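Local coordinates for protein epoxide hydrolase (Aspergillus niger, PDB 3G02) that probably hydrolyses epoxides to vicinal diols, as an alpha/beta hydrolase fold enzyme made enantioselective by directed evolution, at residues A[112-117]-A[143-148]; A[188-193]-A[211-216]; A[195-200]-A[333-338]; A[339-344]-A[359-364]. The protein carries 9 engineered substitutions. One frame throughout, in Å; residues are numbered along the deposited sequence. Where two conformers were deposited one is given.

Contact 1. Residues A[112-117]-A[143-148]; sequences IALLHG and FHLVVP
Ile112 and Phe143 meet through one methyl group over a ring. CD1 of Ile112 lies over one face of the Phe143 ring, offset toward the rim, and comes to 3.7 Å from Phe143 CG. This is a CH-pi contact. Leu145 CD2 is 4.0 Å from Leu114 CD1, and Ile112 CD1 also lies near it. Leu115 CD2 meets the ring of Pro148 at CG, 3.6 Å away. The backbones pair in parallel, with Ile112 beside Leu145 and Ala113 beside Val146. Ile112 N donates to His144 O, Val146 N to Ile112 O and Leu114 N to Val146 O. Strand 110-115, helix 126-135 and strand 143-148 form a beta-alpha-beta unit of the alpha/beta hydrolase sheet. Past Leu114 a water takes over the pairing. It donates to Leu114 O and to Pro148 O, 2.7 Å from each, and accepts from His116 N. His116 has CG between its backbone N and carbonyl carbon (chi1 78°). ND1 thereby faces Pro148 O in a long, weak hydrogen bond of 3.4 Å. Further out, Ile112 and Phe143 pack on Val393 of helix 382-396. Ala113 and Val146 face the other side of the sheet and touch Met178 of helix 167-180.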
loop_
_atom_site.group_PDB
_atom_site.type_symbol
_atom_site.label_atom_id
_atom_site.label_comp_id
_atom_site.label_asym_id
_atom_site.label_seq_id
_atom_site.Cartn_x
_atom_site.Cartn_y
_atom_site.Cartn_z
ATOM N N ILE A 112 13.363 13.923 -30.660
ATOM C CA ILE A 112 12.772 14.077 -29.332
ATOM C C ILE A 112 12.354 12.707 -28.812
ATOM O O ILE A 112 11.725 11.934 -29.533
ATOM C CB ILE A 112 11.527 15.017 -29.337
ATOM C CG1 ILE A 112 11.825 16.345 -30.045
ATOM C CG2 ILE A 112 11.049 15.292 -27.905
ATOM C CD1 ILE A 112 10.582 17.182 -30.331
ATOM N N ALA A 113 12.719 12.412 -27.565
ATOM C CA ALA A 113 12.158 11.256 -26.862
ATOM C C ALA A 113 11.207 11.761 -25.792
ATOM O O ALA A 113 11.537 12.676 -25.043
ATOM C CB ALA A 113 13.254 10.394 -26.239
ATOM N N LEU A 114 10.026 11.155 -25.740
ATOM C CA LEU A 114 8.991 11.551 -24.791
ATOM C C LEU A 114 8.808 10.416 -23.794
ATOM O O LEU A 114 8.577 9.273 -24.187
ATOM C CB LEU A 114 7.679 11.879 -25.519
ATOM C CG LEU A 114 7.779 12.992 -26.579
ATOM C CD1 LEU A 114 7.991 12.411 -27.970
ATOM C CD2 LEU A 114 6.542 13.878 -26.569
ATOM N N LEU A 115 8.923 10.752 -22.512
ATOM C CA LEU A 115 9.064 9.754 -21.454
ATOM C C LEU A 115 7.888 9.703 -20.495
ATOM O O LEU A 115 7.577 10.692 -19.821
ATOM C CB LEU A 115 10.354 9.984 -20.662
ATOM C CG LEU A 115 11.667 10.113 -21.439
ATOM C CD1 LEU A 115 12.817 10.242 -20.455
ATOM C CD2 LEU A 115 11.888 8.925 -22.364
ATOM N N HIS A 116 7.262 8.530 -20.435
ATOM C CA HIS A 116 6.145 8.276 -19.536
ATOM C C HIS A 116 6.622 7.976 -18.109
ATOM O O HIS A 116 7.822 7.908 -17.832
ATOM C CB HIS A 116 5.301 7.114 -20.091
ATOM C CG HIS A 116 5.892 5.757 -19.851
ATOM N ND1 HIS A 116 6.569 5.046 -20.821
ATOM C CD2 HIS A 116 5.898 4.980 -18.744
ATOM C CE1 HIS A 116 6.970 3.889 -20.316
ATOM N NE2 HIS A 116 6.578 3.828 -19.055
ATOM N N GLY A 117 5.663 7.790 -17.206
ATOM C CA GLY A 117 5.944 7.338 -15.849
ATOM C C GLY A 117 4.952 6.263 -15.440
ATOM O O GLY A 117 4.466 5.491 -16.282
ATOM N N PHE A 143 10.088 17.015 -36.506
ATOM C CA PHE A 143 10.727 16.290 -35.412
ATOM C C PHE A 143 10.740 14.796 -35.678
ATOM O O PHE A 143 9.919 14.282 -36.438
ATOM C CB PHE A 143 9.980 16.518 -34.085
ATOM C CG PHE A 143 9.631 17.955 -33.797
ATOM C CD1 PHE A 143 10.562 18.978 -33.971
ATOM C CD2 PHE A 143 8.372 18.279 -33.295
ATOM C CE1 PHE A 143 10.231 20.305 -33.686
ATOM C CE2 PHE A 143 8.038 19.597 -33.002
ATOM C CZ PHE A 143 8.972 20.615 -33.197
ATOM N N HIS A 144 11.686 14.098 -35.053
ATOM C CA HIS A 144 11.558 12.660 -34.853
ATOM C C HIS A 144 10.939 12.504 -33.475
ATOM O O HIS A 144 11.422 13.102 -32.513
ATOM C CB HIS A 144 12.919 11.965 -34.874
ATOM C CG HIS A 144 13.608 12.002 -36.203
ATOM N ND1 HIS A 144 13.111 11.363 -37.318
ATOM C CD2 HIS A 144 14.775 12.574 -36.583
ATOM C CE1 HIS A 144 13.934 11.557 -38.335
ATOM N NE2 HIS A 144 14.952 12.283 -37.913
ATOM N N LEU A 145 9.867 11.725 -33.387
ATOM C CA LEU A 145 9.178 11.532 -32.113
ATOM C C LEU A 145 9.306 10.081 -31.681
ATOM O O LEU A 145 8.691 9.191 -32.269
ATOM C CB LEU A 145 7.714 11.968 -32.217
ATOM C CG LEU A 145 7.528 13.436 -32.619
ATOM C CD1 LEU A 145 6.188 13.637 -33.296
ATOM C CD2 LEU A 145 7.712 14.375 -31.437
ATOM N N VAL A 146 10.133 9.858 -30.662
ATOM C CA VAL A 146 10.395 8.522 -30.134
ATOM C C VAL A 146 9.746 8.401 -28.757
ATOM O O VAL A 146 9.987 9.230 -27.878
ATOM C CB VAL A 146 11.917 8.252 -30.019
ATOM C CG1 VAL A 146 12.189 6.825 -29.538
ATOM C CG2 VAL A 146 12.620 8.505 -31.360
ATOM N N VAL A 147 8.922 7.370 -28.597
ATOM C CA VAL A 147 8.177 7.137 -27.360
ATOM C C VAL A 147 8.545 5.749 -26.817
ATOM O O VAL A 147 7.901 4.748 -27.158
ATOM C CB VAL A 147 6.649 7.240 -27.579
ATOM C CG1 VAL A 147 5.922 7.167 -26.247
ATOM C CG2 VAL A 147 6.287 8.537 -28.296
ATOM N N PRO A 148 9.598 5.692 -25.979
ATOM C CA PRO A 148 10.024 4.397 -25.474
ATOM C C PRO A 148 9.163 3.878 -24.334
ATOM O O PRO A 148 8.586 4.658 -23.566
ATOM C CB PRO A 148 11.443 4.671 -24.969
ATOM C CG PRO A 148 11.445 6.083 -24.582
ATOM C CD PRO A 148 10.451 6.786 -25.483
HETATM O O HOH W 1 7.503 7.060 -22.959
#

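Contact 2. Residues A[188-193]-A[211-216]; sequences IIQGGD and AVHLNF. Engineered in segment 211-216: Phe216 (natural residue Leu).
Gln190 and His213 lie side by side and point the same way, joined by a side-chain hydrogen bond. The Gln190 chain bends at chi2 (-66°), which carries OE1 to two donors, His213 ND1 at 3.1 Å and Asn215 ND2 at 3.0 Å. Both donors lie in its carbonyl plane, on lone pairs. The oxygen also lies in the plane of the His213 ring, while the Gln190 amide is turned 55° from that ring. The two amides are nearly coplanar. A water joins Gln190 NE2 to Asn215 ND2, accepting from both. Together these bonds fix the rotation of the Gln190 amide. Four backbone hydrogen bonds join the parallel strands, from Ile189 N to Ala211 O at one end to Asn215 N to Gly191 O (3.0 Å) at the other. The engineered Phe216 makes a CH-pi contact: Asp193 CA lies over one face of its ring, 3.7 Å from Phe216 CD2. Asp193, the predicted nucleophile, is probably at the nucleophile elbow; its OD2 accepts from Trp118 N. Helix 194-205 links these two strands, completing a beta-alpha-beta unit. Strand 110-115 flanks 187-191, and strand 340-345 flanks 209-214, where His213 NE2 bonds Ser344 OG. Helix 382-396 packs on Ile188, Gln190 and Ala211.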
loop_
_atom_site.group_PDB
_atom_site.type_symbol
_atom_site.label_atom_id
_atom_site.label_comp_id
_atom_site.label_asym_id
_atom_site.label_seq_id
_atom_site.Cartn_x
_atom_site.Cartn_y
_atom_site.Cartn_z
ATOM N N ILE A 188 16.387 16.023 -27.776
ATOM C CA ILE A 188 15.661 16.698 -26.710
ATOM C C ILE A 188 14.811 15.666 -25.972
ATOM O O ILE A 188 14.339 14.699 -26.574
ATOM C CB ILE A 188 14.771 17.838 -27.271
ATOM C CG1 ILE A 188 15.651 18.917 -27.916
ATOM C CG2 ILE A 188 13.892 18.451 -26.176
ATOM C CD1 ILE A 188 14.877 19.991 -28.647
ATOM N N ILE A 189 14.648 15.873 -24.667
ATOM C CA ILE A 189 13.777 15.033 -23.845
ATOM C C ILE A 189 12.546 15.812 -23.405
ATOM O O ILE A 189 12.657 16.944 -22.938
ATOM C CB ILE A 189 14.519 14.497 -22.592
ATOM C CG1 ILE A 189 15.666 13.564 -22.994
ATOM C CG2 ILE A 189 13.548 13.790 -21.626
ATOM C CD1 ILE A 189 15.236 12.312 -23.763
ATOM N N GLN A 190 11.378 15.193 -23.571
ATOM C CA GLN A 190 10.144 15.652 -22.952
ATOM C C GLN A 190 9.811 14.596 -21.906
ATOM O O GLN A 190 9.846 13.405 -22.202
ATOM C CB GLN A 190 9.018 15.737 -23.987
ATOM C CG GLN A 190 7.875 16.692 -23.623
ATOM C CD GLN A 190 7.070 16.242 -22.416
ATOM O OE1 GLN A 190 6.921 16.981 -21.440
ATOM N NE2 GLN A 190 6.545 15.027 -22.481
ATOM N N GLY A 191 9.530 15.028 -20.683
ATOM C CA GLY A 191 9.234 14.083 -19.611
ATOM C C GLY A 191 8.169 14.542 -18.642
ATOM O O GLY A 191 7.989 15.739 -18.407
ATOM N N GLY A 192 7.450 13.565 -18.097
ATOM C CA GLY A 192 6.517 13.768 -16.996
ATOM C C GLY A 192 6.697 12.636 -16.006
ATOM O O GLY A 192 7.297 11.609 -16.336
ATOM N N ASP A 193 6.189 12.830 -14.791
ATOM C CA ASP A 193 6.226 11.802 -13.752
ATOM C C ASP A 193 7.655 11.269 -13.554
ATOM O O ASP A 193 8.611 12.053 -13.525
ATOM C CB ASP A 193 5.231 10.690 -14.091
ATOM C CG ASP A 193 4.809 9.910 -12.877
ATOM O OD1 ASP A 193 4.080 10.483 -12.048
ATOM O OD2 ASP A 193 5.222 8.742 -12.745
ATOM N N ALA A 211 18.596 19.500 -24.525
ATOM C CA ALA A 211 17.561 20.298 -23.874
ATOM C C ALA A 211 16.519 19.388 -23.235
ATOM O O ALA A 211 16.336 18.247 -23.667
ATOM C CB ALA A 211 16.896 21.248 -24.878
ATOM N N VAL A 212 15.855 19.905 -22.204
ATOM C CA VAL A 212 14.847 19.138 -21.467
ATOM C C VAL A 212 13.579 19.964 -21.256
ATOM O O VAL A 212 13.635 21.080 -20.743
ATOM C CB VAL A 212 15.385 18.654 -20.088
ATOM C CG1 VAL A 212 14.345 17.808 -19.362
ATOM C CG2 VAL A 212 16.658 17.844 -20.256
ATOM N N HIS A 213 12.439 19.400 -21.657
ATOM C CA HIS A 213 11.136 19.970 -21.334
ATOM C C HIS A 213 10.395 19.014 -20.404
ATOM O O HIS A 213 10.285 17.818 -20.696
ATOM C CB HIS A 213 10.303 20.224 -22.590
ATOM C CG HIS A 213 8.918 20.709 -22.298
ATOM N ND1 HIS A 213 7.879 19.855 -21.988
ATOM C CD2 HIS A 213 8.400 21.959 -22.259
ATOM C CE1 HIS A 213 6.783 20.559 -21.770
ATOM N NE2 HIS A 213 7.072 21.840 -21.928
ATOM N N LEU A 214 9.893 19.551 -19.294
ATOM C CA LEU A 214 9.151 18.762 -18.304
ATOM C C LEU A 214 7.754 19.314 -18.063
ATOM O O LEU A 214 7.525 20.516 -18.174
ATOM C CB LEU A 214 9.901 18.730 -16.969
ATOM C CG LEU A 214 11.364 18.283 -16.936
ATOM C CD1 LEU A 214 11.877 18.331 -15.500
ATOM C CD2 LEU A 214 11.542 16.894 -17.530
ATOM N N ASN A 215 6.817 18.429 -17.724
ATOM C CA ASN A 215 5.514 18.865 -17.216
ATOM C C ASN A 215 5.268 18.389 -15.781
ATOM O O ASN A 215 4.128 18.361 -15.309
ATOM C CB ASN A 215 4.364 18.457 -18.147
ATOM C CG ASN A 215 4.231 16.955 -18.296
ATOM O OD1 ASN A 215 3.412 16.322 -17.629
ATOM N ND2 ASN A 215 5.034 16.378 -19.173
ATOM N N PHE A 216 6.353 18.036 -15.094
ATOM C CA PHE A 216 6.291 17.532 -13.731
ATOM C C PHE A 216 7.641 17.743 -13.069
ATOM O O PHE A 216 8.675 17.476 -13.681
ATOM C CB PHE A 216 5.956 16.035 -13.763
ATOM C CG PHE A 216 5.712 15.427 -12.407
ATOM C CD1 PHE A 216 4.425 15.382 -11.874
ATOM C CD2 PHE A 216 6.760 14.871 -11.679
ATOM C CE1 PHE A 216 4.193 14.807 -10.622
ATOM C CE2 PHE A 216 6.535 14.302 -10.426
ATOM C CZ PHE A 216 5.248 14.265 -9.903
HETATM O O HOH W 2 4.800 14.082 -20.592
#

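Contact 3. Residues A[195-200]-A[333-338]; sequences GSFVGR and KELYIH. With FMT (formic acid), chain D.
The guanidinium of Arg200 is set against two residues of 333-338 in different ways. Leu335 meets its edge, and Ile337 meets its face. NH1 of Arg200 donates to Leu335 O at 2.9 Å, with an N-H...O angle of 154°. The oxygen lies in the guanidinium plane, but the donor is tilted 29° from the carbonyl plane. Ile337 reaches over one face of the same group, with its CD1 above the centre and 3.8 Å from Arg200 CZ. The two side chains run obliquely to each other. The Arg200 chain is extended through chi1 and chi2 and then bends at chi3 (-68°), which turns its tip to these partners. Phe197, one helical turn earlier, crosses Leu335 at about a right angle. Its CZ is 3.6 Å from Leu335 CD1. A formic acid molecule, probably from the crystallisation liquor, lies at the guanidinium edge. Its O2 accepts from Arg200 NE at 2.7 Å and, more weakly, from NH2. Asn218 N is a further hydrogen-bonding partner of the molecule. NH1 has a second acceptor in Thr361 O, so this nitrogen bridges two backbone carbonyls. These bonds fix the orientation of the guanidinium, and the Ile337 side chain covers one face. Leu335 belongs to a type I beta turn, Lys333 to Tyr336, which comes just before the short strand 337-338. Helix 194-205 is the helical arm of the probable nucleophile elbow, the strand-turn-helix motif of alpha/beta hydrolases, and Arg200 ties that helix to this turn.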
loop_
_atom_site.group_PDB
_atom_site.type_symbol
_atom_site.label_atom_id
_atom_site.label_comp_id
_atom_site.label_asym_id
_atom_site.label_seq_id
_atom_site.Cartn_x
_atom_site.Cartn_y
_atom_site.Cartn_z
ATOM N N GLY A 195 9.425 9.784 -15.651
ATOM C CA GLY A 195 10.128 10.219 -16.856
ATOM C C GLY A 195 10.784 11.587 -16.736
ATOM O O GLY A 195 11.778 11.850 -17.411
ATOM N N SER A 196 10.217 12.462 -15.904
ATOM C CA SER A 196 10.825 13.770 -15.636
ATOM C C SER A 196 12.181 13.603 -14.978
ATOM O O SER A 196 13.153 14.245 -15.380
ATOM C CB SER A 196 9.930 14.640 -14.752
ATOM O OG SER A 196 8.879 15.224 -15.496
ATOM N N PHE A 197 12.247 12.732 -13.971
ATOM C CA PHE A 197 13.501 12.523 -13.256
ATOM C C PHE A 197 14.535 11.863 -14.160
ATOM O O PHE A 197 15.701 12.247 -14.136
ATOM C CB PHE A 197 13.336 11.760 -11.936
ATOM C CG PHE A 197 14.508 11.940 -11.008
ATOM C CD1 PHE A 197 14.529 12.986 -10.089
ATOM C CD2 PHE A 197 15.617 11.101 -11.094
ATOM C CE1 PHE A 197 15.625 13.174 -9.246
ATOM C CE2 PHE A 197 16.718 11.276 -10.251
ATOM C CZ PHE A 197 16.719 12.314 -9.330
ATOM N N VAL A 198 14.103 10.894 -14.967
ATOM C CA VAL A 198 14.966 10.325 -16.006
ATOM C C VAL A 198 15.447 11.442 -16.938
ATOM O O VAL A 198 16.643 11.539 -17.231
ATOM C CB VAL A 198 14.258 9.200 -16.790
ATOM C CG1 VAL A 198 15.144 8.658 -17.913
ATOM C CG2 VAL A 198 13.867 8.069 -15.846
ATOM N N GLY A 199 14.522 12.304 -17.364
ATOM C CA GLY A 199 14.867 13.468 -18.188
ATOM C C GLY A 199 15.856 14.422 -17.536
ATOM O O GLY A 199 16.757 14.942 -18.204
ATOM N N ARG A 200 15.690 14.660 -16.237
ATOM C CA ARG A 200 16.619 15.497 -15.480
ATOM C C ARG A 200 18.031 14.913 -15.525
ATOM O O ARG A 200 18.995 15.634 -15.792
ATOM C CB ARG A 200 16.153 15.662 -14.027
ATOM C CG ARG A 200 17.086 16.519 -13.166
ATOM C CD ARG A 200 16.470 16.891 -11.823
ATOM N NE ARG A 200 15.343 17.813 -11.971
ATOM C CZ ARG A 200 15.446 19.139 -12.033
ATOM N NH1 ARG A 200 16.635 19.733 -11.955
ATOM N NH2 ARG A 200 14.352 19.880 -12.167
ATOM N N LYS A 333 21.894 21.990 -6.912
ATOM C CA LYS A 333 23.327 21.733 -7.003
ATOM C C LYS A 333 23.645 20.678 -8.063
ATOM O O LYS A 333 23.664 20.985 -9.256
ATOM C CB LYS A 333 23.892 21.336 -5.632
ATOM C CG LYS A 333 24.002 22.481 -4.628
ATOM C CD LYS A 333 25.362 23.164 -4.700
ATOM C CE LYS A 333 25.462 24.326 -3.721
ATOM N NZ LYS A 333 24.718 25.529 -4.193
ATOM N N GLU A 334 23.872 19.438 -7.628
ATOM C CA GLU A 334 24.348 18.374 -8.516
ATOM C C GLU A 334 23.382 18.003 -9.649
ATOM O O GLU A 334 23.818 17.571 -10.718
ATOM C CB GLU A 334 24.776 17.124 -7.724
ATOM C CG GLU A 334 23.695 16.486 -6.843
ATOM C CD GLU A 334 23.712 16.973 -5.394
ATOM O OE1 GLU A 334 24.225 18.082 -5.121
ATOM O OE2 GLU A 334 23.200 16.237 -4.520
ATOM N N LEU A 335 22.083 18.180 -9.417
ATOM C CA LEU A 335 21.073 17.820 -10.418
ATOM C C LEU A 335 20.437 19.025 -11.121
ATOM O O LEU A 335 19.369 18.908 -11.732
ATOM C CB LEU A 335 19.994 16.913 -9.810
ATOM C CG LEU A 335 20.444 15.582 -9.193
ATOM C CD1 LEU A 335 19.240 14.807 -8.679
ATOM C CD2 LEU A 335 21.249 14.744 -10.179
ATOM N N TYR A 336 21.109 20.172 -11.040
ATOM C CA TYR A 336 20.705 21.377 -11.760
ATOM C C TYR A 336 20.861 21.150 -13.260
ATOM O O TYR A 336 21.905 20.683 -13.715
ATOM C CB TYR A 336 21.568 22.560 -11.310
ATOM C CG TYR A 336 21.153 23.914 -11.846
ATOM C CD1 TYR A 336 20.296 24.739 -11.117
ATOM C CD2 TYR A 336 21.639 24.383 -13.069
ATOM C CE1 TYR A 336 19.920 25.991 -11.597
ATOM C CE2 TYR A 336 21.269 25.636 -13.559
ATOM C CZ TYR A 336 20.414 26.433 -12.816
ATOM O OH TYR A 336 20.047 27.672 -13.297
ATOM N N ILE A 337 19.817 21.464 -14.024
ATOM C CA ILE A 337 19.879 21.331 -15.477
ATOM C C ILE A 337 20.461 22.609 -16.079
ATOM O O ILE A 337 19.799 23.646 -16.110
ATOM C CB ILE A 337 18.493 21.021 -16.098
ATOM C CG1 ILE A 337 17.892 19.756 -15.470
ATOM C CG2 ILE A 337 18.612 20.872 -17.616
ATOM C CD1 ILE A 337 16.392 19.594 -15.699
ATOM N N HIS A 338 21.704 22.525 -16.545
ATOM C CA HIS A 338 22.396 23.687 -17.110
ATOM C C HIS A 338 22.009 23.963 -18.563
ATOM O O HIS A 338 22.124 25.094 -19.044
ATOM C CB HIS A 338 23.910 23.530 -16.968
ATOM C CG HIS A 338 24.386 23.581 -15.550
ATOM N ND1 HIS A 338 24.610 24.767 -14.885
ATOM C CD2 HIS A 338 24.673 22.595 -14.669
ATOM C CE1 HIS A 338 25.018 24.509 -13.655
ATOM N NE2 HIS A 338 25.065 23.199 -13.498
HETATM C C FMT D . 12.140 16.071 -11.844
HETATM O O1 FMT D . 11.144 15.687 -11.232
HETATM O O2 FMT D . 12.699 17.148 -11.630
#

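Contact 4. Residues A[339-344]-A[359-364]; sequences KPFGFS and ATTGNL
Phe341 and Leu364 each hold CG anti to the backbone N, at chi1 173° and -174°, and this brings Leu364 CD1 over one face of the Phe341 ring. The methyl carbon is offset toward the rim, 3.9 Å from Phe341 CD2. It makes a CH-pi contact. The same CD1 also reaches Phe343 CB, at 3.9 Å. Gly362 CA lies obliquely by the ring, 3.6 Å from Phe341 CD2. Thr361 OG1 is 3.7 Å from Phe341 CE2, but its hydrogen bond goes to Ile358 O. The backbones pair in parallel at Phe341 and Leu364. Phe341 N donates to Asn363 O at 3.0 Å, from well above the carbonyl plane and in a bent N-H...O bond. Leu364 CA adds a CA-H...O contact to Phe341 O at 3.3 Å. Asn363 is the centre of an inverse gamma turn. The short strand segments cross at -67°. Strand 362-369 is the outermost strand of the sheet at this end. Helix 355-358 links it to strand 340-345 and packs on Phe341, Phe343 and Leu364. On its other side, strand 340-345 pairs with strand 209-214.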
loop_
_atom_site.group_PDB
_atom_site.type_symbol
_atom_site.label_atom_id
_atom_site.label_comp_id
_atom_site.label_asym_id
_atom_site.label_seq_id
_atom_site.Cartn_x
_atom_site.Cartn_y
_atom_site.Cartn_z
ATOM N N LYS A 339 21.533 22.925 -19.243
ATOM C CA LYS A 339 21.047 23.031 -20.620
ATOM C C LYS A 339 19.686 23.735 -20.660
ATOM O O LYS A 339 19.031 23.852 -19.623
ATOM C CB LYS A 339 20.960 21.639 -21.245
ATOM C CG LYS A 339 22.322 20.998 -21.451
ATOM C CD LYS A 339 22.213 19.505 -21.518
ATOM C CE LYS A 339 23.581 18.858 -21.418
ATOM N NZ LYS A 339 23.442 17.384 -21.313
ATOM N N PRO A 340 19.268 24.226 -21.849
ATOM C CA PRO A 340 17.948 24.849 -21.968
ATOM C C PRO A 340 16.856 23.961 -21.373
ATOM O O PRO A 340 16.741 22.786 -21.734
ATOM C CB PRO A 340 17.768 25.000 -23.477
ATOM C CG PRO A 340 19.156 25.158 -23.992
ATOM C CD PRO A 340 19.995 24.248 -23.135
ATOM N N PHE A 341 16.087 24.542 -20.457
ATOM C CA PHE A 341 15.129 23.818 -19.631
ATOM C C PHE A 341 13.778 24.508 -19.768
ATOM O O PHE A 341 13.681 25.731 -19.659
ATOM C CB PHE A 341 15.645 23.817 -18.182
ATOM C CG PHE A 341 14.694 23.241 -17.163
ATOM C CD1 PHE A 341 13.947 22.094 -17.426
ATOM C CD2 PHE A 341 14.598 23.824 -15.906
ATOM C CE1 PHE A 341 13.084 21.577 -16.458
ATOM C CE2 PHE A 341 13.750 23.308 -14.935
ATOM C CZ PHE A 341 12.989 22.180 -15.213
ATOM N N GLY A 342 12.744 23.715 -20.047
ATOM C CA GLY A 342 11.392 24.227 -20.228
ATOM C C GLY A 342 10.406 23.490 -19.350
ATOM O O GLY A 342 10.629 22.329 -18.993
ATOM N N PHE A 343 9.322 24.172 -18.987
ATOM C CA PHE A 343 8.311 23.584 -18.123
ATOM C C PHE A 343 6.892 23.942 -18.542
ATOM O O PHE A 343 6.604 25.093 -18.878
ATOM C CB PHE A 343 8.545 23.984 -16.666
ATOM C CG PHE A 343 7.868 23.073 -15.681
ATOM C CD1 PHE A 343 8.510 21.918 -15.232
ATOM C CD2 PHE A 343 6.587 23.355 -15.215
ATOM C CE1 PHE A 343 7.884 21.067 -14.329
ATOM C CE2 PHE A 343 5.954 22.502 -14.318
ATOM C CZ PHE A 343 6.610 21.361 -13.873
ATOM N N SER A 344 6.015 22.938 -18.517
ATOM C CA SER A 344 4.580 23.136 -18.705
ATOM C C SER A 344 3.848 22.801 -17.412
ATOM O O SER A 344 3.903 21.664 -16.929
ATOM C CB SER A 344 4.049 22.275 -19.850
ATOM O OG SER A 344 4.543 22.720 -21.098
ATOM N N ALA A 359 12.512 27.217 -11.234
ATOM C CA ALA A 359 13.626 28.014 -11.753
ATOM C C ALA A 359 14.950 27.789 -11.013
ATOM O O ALA A 359 16.023 27.998 -11.584
ATOM C CB ALA A 359 13.258 29.491 -11.750
ATOM N N THR A 360 14.873 27.357 -9.754
ATOM C CA THR A 360 16.078 27.095 -8.956
ATOM C C THR A 360 16.754 25.779 -9.344
ATOM O O THR A 360 17.862 25.487 -8.890
ATOM C CB THR A 360 15.783 27.053 -7.433
ATOM O OG1 THR A 360 15.038 25.869 -7.116
ATOM C CG2 THR A 360 15.014 28.284 -6.981
ATOM N N THR A 361 16.078 24.989 -10.177
ATOM C CA THR A 361 16.519 23.631 -10.491
ATOM C C THR A 361 17.089 23.473 -11.904
ATOM O O THR A 361 17.511 22.380 -12.296
ATOM C CB THR A 361 15.379 22.607 -10.289
ATOM O OG1 THR A 361 14.452 22.698 -11.376
ATOM C CG2 THR A 361 14.649 22.855 -8.980
ATOM N N GLY A 362 17.094 24.560 -12.668
ATOM C CA GLY A 362 17.633 24.525 -14.017
ATOM C C GLY A 362 17.639 25.864 -14.721
ATOM O O GLY A 362 17.107 26.852 -14.210
ATOM N N ASN A 363 18.253 25.879 -15.901
ATOM C CA ASN A 363 18.273 27.038 -16.783
ATOM C C ASN A 363 16.904 27.177 -17.454
ATOM O O ASN A 363 16.740 26.887 -18.645
ATOM C CB ASN A 363 19.411 26.878 -17.804
ATOM C CG ASN A 363 19.480 28.015 -18.815
ATOM O OD1 ASN A 363 19.107 29.157 -18.529
ATOM N ND2 ASN A 363 19.959 27.698 -20.013
ATOM N N LEU A 364 15.925 27.615 -16.665
ATOM C CA LEU A 364 14.533 27.681 -17.102
ATOM C C LEU A 364 14.308 28.858 -18.044
ATOM O O LEU A 364 14.129 29.996 -17.603
ATOM C CB LEU A 364 13.587 27.748 -15.895
ATOM C CG LEU A 364 12.080 27.674 -16.171
ATOM C CD1 LEU A 364 11.672 26.277 -16.631
ATOM C CD2 LEU A 364 11.293 28.086 -14.941
#

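Contacts 1, 2 and 4 belong to one sheet, and each joins two parallel strands of a beta-alpha-beta unit. Contacts 1 and 2 are buried and meet where strands 110-115 and 187-191 pair. The side chains of contact 1 are largely apolar, with a water at its end, whereas contact 2 adds a polar side-chain network and carries the predicted nucleophile. Contact 4, toward the sheet edge, is only partly buried and has a single direct hydrogen bond between its segments. Contact 3 is no strand pair: it fixes a helix to a turn through an arginine. It is buried, though Leu335 and Tyr336 are partly exposed. Hydrogen bonds tie it to both neighbours, through Thr361 of contact 4 and Phe216 of contact 2.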